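Local atomic coordinates of phosphoserine aminotransferase (Bacillus alcalophilus, PDB entry 1W23), a protein that catalyses the reversible, pyridoxal 5'-phosphate-dependent transfer of an amino group between phosphoserine and 2-oxoglutarate in the serine biosynthesis pathway. Residues Gln68-Gln73 against Thr204-Lys209. Sequence-based numbering, arbitrary orientation. Where two conformers were deposited one is given.
Sequences QILFLQ and TVVIVK
The carbonyl oxygen of Leu70 is gripped twice by the neighbouring strand. Leu70 O accepts a hydrogen bond from Val206 N at 3.0 Å, with the donor tilted 25° from the carbonyl plane. Val205 CA adds a CA-H...O contact to Leu70 O at 3.5 Å. Gln68 O is held in the same way, by Val208 N and by Ile207 CA. The shortest backbone bond runs back from Leu70 N to Val206 O, 2.7 Å. Leu72 and Thr204 exchange a further reciprocal pair of bonds. Gln68, Leu70 and Leu72 are thus in hydrogen-bonded antiparallel pairs, while Ile69 and Phe71 face Ile207 and Val205 in non-hydrogen-bonded ones. Strand 67-72 is one of the two outermost strands, within this chain, of the seven-stranded mixed sheet of the class-V aminotransferase fold. Strand 204-209 lies between it and strand 189-193. On the face of Leu70, Leu72 and Val206, Leu72 CD1 packs on Val206 CG2 at 4.0 Å. Val206 CG2 lies anti to its carbonyl carbon, beside the backbone N. Leu72 CG is placed likewise (chi1 -58°), and an extended chi2 carries CD1 on to the contact. Leu70 CD1 meets Val208 CG1 at 4.2 Å, the two side chains crossing at about a right angle. Gln79 of helix 75-87 touches Leu72, Thr204 and Val206 here. The side chain of Thr204 lies about 5 Å from the bound pyridoxal 5'-phosphate. On the other face Val205 CG2 comes to the edge of the Phe71 ring, 4.2 Å from CD2. Helix 44-61 covers this ring, with His50 edge-to-face against it.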
ATOM      1  N   GLN A  68     -11.035  11.941  13.039  1.00 12.77           N
ATOM      2  CA  GLN A  68     -11.268  10.690  12.276  1.00 13.89           C
ATOM      3  C   GLN A  68      -9.907  10.041  12.025  1.00 12.03           C
ATOM      4  O   GLN A  68      -8.873  10.708  11.899  1.00 12.94           O
ATOM      5  CB  GLN A  68     -12.007  10.924  11.003  1.00 16.10           C
ATOM      6  CG  GLN A  68     -12.456   9.584  10.316  1.00 17.12           C
ATOM      7  CD  GLN A  68     -13.427   9.787   9.209  1.00 16.44           C
ATOM      8  OE1 GLN A  68     -13.358   9.119   8.127  1.00 17.17           O
ATOM      9  NE2 GLN A  68     -14.334  10.712   9.445  1.00 16.19           N
ATOM     10  N   ILE A  69      -9.921   8.724  11.938  1.00 12.24           N
ATOM     11  CA  ILE A  69      -8.760   7.899  11.673  1.00 11.47           C
ATOM     12  C   ILE A  69      -8.820   7.442  10.220  1.00 10.97           C
ATOM     13  O   ILE A  69      -9.802   6.773   9.868  1.00 13.27           O
ATOM     14  CB  ILE A  69      -8.739   6.712  12.641  1.00 11.87           C
ATOM     15  CG1 ILE A  69      -8.670   7.196  14.105  1.00 13.75           C
ATOM     16  CG2 ILE A  69      -7.588   5.759  12.333  1.00 13.32           C
ATOM     17  CD1 ILE A  69      -9.142   6.131  15.082  1.00 17.38           C
ATOM     18  N   LEU A  70      -7.838   7.781   9.436  1.00 10.11           N
ATOM     19  CA  LEU A  70      -7.714   7.363   8.045  1.00  9.85           C
ATOM     20  C   LEU A  70      -6.639   6.302   7.923  1.00  9.39           C
ATOM     21  O   LEU A  70      -5.604   6.370   8.605  1.00  9.80           O
ATOM     22  CB  LEU A  70      -7.371   8.526   7.133  1.00  9.88           C
ATOM     23  CG  LEU A  70      -8.246   9.759   7.249  1.00 11.32           C
ATOM     24  CD1 LEU A  70      -7.737  10.844   6.291  1.00 12.28           C
ATOM     25  CD2 LEU A  70      -9.696   9.479   6.934  1.00 16.17           C
ATOM     26  N   PHE A  71      -6.866   5.355   7.007  1.00  9.26           N
ATOM     27  CA  PHE A  71      -5.906   4.328   6.625  1.00  9.00           C
ATOM     28  C   PHE A  71      -5.621   4.534   5.135  1.00  9.64           C
ATOM     29  O   PHE A  71      -6.466   4.214   4.303  1.00 11.55           O
ATOM     30  CB  PHE A  71      -6.435   2.934   6.862  1.00  9.88           C
ATOM     31  CG  PHE A  71      -6.773   2.594   8.303  1.00  9.63           C
ATOM     32  CD1 PHE A  71      -7.861   1.828   8.602  1.00 10.98           C
ATOM     33  CD2 PHE A  71      -5.979   3.047   9.368  1.00 11.29           C
ATOM     34  CE1 PHE A  71      -8.183   1.507   9.910  1.00 12.24           C
ATOM     35  CE2 PHE A  71      -6.324   2.727  10.668  1.00 12.10           C
ATOM     36  CZ  PHE A  71      -7.398   1.937  10.952  1.00 11.95           C
ATOM     37  N   LEU A  72      -4.442   5.062   4.814  1.00  9.15           N
ATOM     38  CA  LEU A  72      -4.077   5.447   3.446  1.00  9.06           C
ATOM     39  C   LEU A  72      -2.888   4.642   2.966  1.00  9.03           C
ATOM     40  O   LEU A  72      -2.025   4.221   3.752  1.00 11.02           O
ATOM     41  CB  LEU A  72      -3.755   6.939   3.382  1.00  9.55           C
ATOM     42  CG  LEU A  72      -4.890   7.856   3.845  1.00 10.86           C
ATOM     43  CD1 LEU A  72      -4.465   9.304   3.633  1.00 12.40           C
ATOM     44  CD2 LEU A  72      -6.188   7.580   3.128  1.00 13.19           C
ATOM     45  N   GLN A  73      -2.785   4.493   1.671  1.00  8.87           N
ATOM     46  CA  GLN A  73      -1.579   3.971   1.019  1.00  8.80           C
ATOM     47  C   GLN A  73      -0.613   5.108   0.777  1.00  8.74           C
ATOM     48  O   GLN A  73      -0.998   6.292   0.766  1.00  9.57           O
ATOM     49  CB  GLN A  73      -1.957   3.259  -0.264  1.00  9.74           C
ATOM     50  CG  GLN A  73      -2.876   2.066  -0.089  1.00  9.25           C
ATOM     51  CD  GLN A  73      -3.112   1.349  -1.413  1.00  9.54           C
ATOM     52  OE1 GLN A  73      -2.151   0.825  -2.002  1.00  9.65           O
ATOM     53  NE2 GLN A  73      -4.365   1.310  -1.875  1.00 11.48           N
ATOM     54  N   THR A 204      -0.594   3.685   6.053  1.00  8.19           N
ATOM     55  CA  THR A 204      -0.215   4.896   6.770  1.00  8.29           C
ATOM     56  C   THR A 204      -1.434   5.329   7.552  1.00  8.59           C
ATOM     57  O   THR A 204      -2.550   5.462   7.007  1.00  9.56           O
ATOM     58  CB  THR A 204       0.230   5.975   5.778  1.00  8.98           C
ATOM     59  OG1 THR A 204       1.346   5.472   5.011  1.00  9.60           O
ATOM     60  CG2 THR A 204       0.695   7.236   6.456  1.00  9.92           C
ATOM     61  N   VAL A 205      -1.264   5.525   8.860  1.00  8.71           N
ATOM     62  CA  VAL A 205      -2.330   6.022   9.740  1.00  9.00           C
ATOM     63  C   VAL A 205      -2.296   7.538   9.765  1.00  9.30           C
ATOM     64  O   VAL A 205      -1.241   8.153   9.965  1.00 10.24           O
ATOM     65  CB  VAL A 205      -2.160   5.450  11.164  1.00 10.55           C
ATOM     66  CG1 VAL A 205      -3.136   6.084  12.135  1.00 13.36           C
ATOM     67  CG2 VAL A 205      -2.271   3.937  11.133  1.00 12.98           C
ATOM     68  N   VAL A 206      -3.434   8.165   9.493  1.00  9.44           N
ATOM     69  CA  VAL A 206      -3.567   9.594   9.540  1.00  9.99           C
ATOM     70  C   VAL A 206      -4.752   9.918  10.480  1.00 10.78           C
ATOM     71  O   VAL A 206      -5.870   9.524  10.206  1.00 13.85           O
ATOM     72  CB  VAL A 206      -3.797  10.211   8.153  1.00 11.68           C
ATOM     73  CG1 VAL A 206      -3.830  11.726   8.216  1.00 15.23           C
ATOM     74  CG2 VAL A 206      -2.709   9.734   7.172  1.00 13.82           C
ATOM     75  N   ILE A 207      -4.437  10.622  11.590  1.00 10.15           N
ATOM     76  CA  ILE A 207      -5.448  11.052  12.559  1.00 10.42           C
ATOM     77  C   ILE A 207      -5.688  12.527  12.330  1.00 11.01           C
ATOM     78  O   ILE A 207      -4.747  13.300  12.436  1.00 11.75           O
ATOM     79  CB  ILE A 207      -4.994  10.738  13.992  1.00 11.07           C
ATOM     80  CG1 ILE A 207      -4.684   9.266  14.238  1.00 12.30           C
ATOM     81  CG2 ILE A 207      -6.026  11.269  14.963  1.00 12.89           C
ATOM     82  CD1 ILE A 207      -3.787   9.001  15.425  1.00 14.74           C
ATOM     83  N   VAL A 208      -6.902  12.901  11.954  1.00 11.77           N
ATOM     84  CA  VAL A 208      -7.189  14.226  11.459  1.00 12.91           C
ATOM     85  C   VAL A 208      -8.353  14.854  12.220  1.00 12.26           C
ATOM     86  O   VAL A 208      -9.381  14.213  12.476  1.00 13.37           O
ATOM     87  CB  VAL A 208      -7.658  14.244   9.967  0.65 15.81           C
ATOM     88  CG1 VAL A 208      -6.594  13.728   9.052  0.65 19.10           C
ATOM     89  CG2 VAL A 208      -8.938  13.441   9.707  0.65 20.40           C
ATOM     90  N   LYS A 209      -8.209  16.112  12.585  1.00 12.34           N
ATOM     91  CA  LYS A 209      -9.322  16.884  13.134  1.00 12.35           C
ATOM     92  C   LYS A 209     -10.280  17.124  11.969  1.00 13.02           C
ATOM     93  O   LYS A 209      -9.925  17.756  10.976  1.00 13.82           O
ATOM     94  CB  LYS A 209      -8.813  18.184  13.745  1.00 14.26           C
ATOM     95  CG  LYS A 209      -9.880  18.910  14.562  1.00 20.42           C
ATOM     96  CD  LYS A 209      -9.209  20.022  15.390  1.00 25.19           C
ATOM     97  CE  LYS A 209     -10.244  20.812  16.224  1.00 40.85           C
ATOM     98  NZ  LYS A 209     -10.256  20.172  17.574  1.00 58.30           N
TER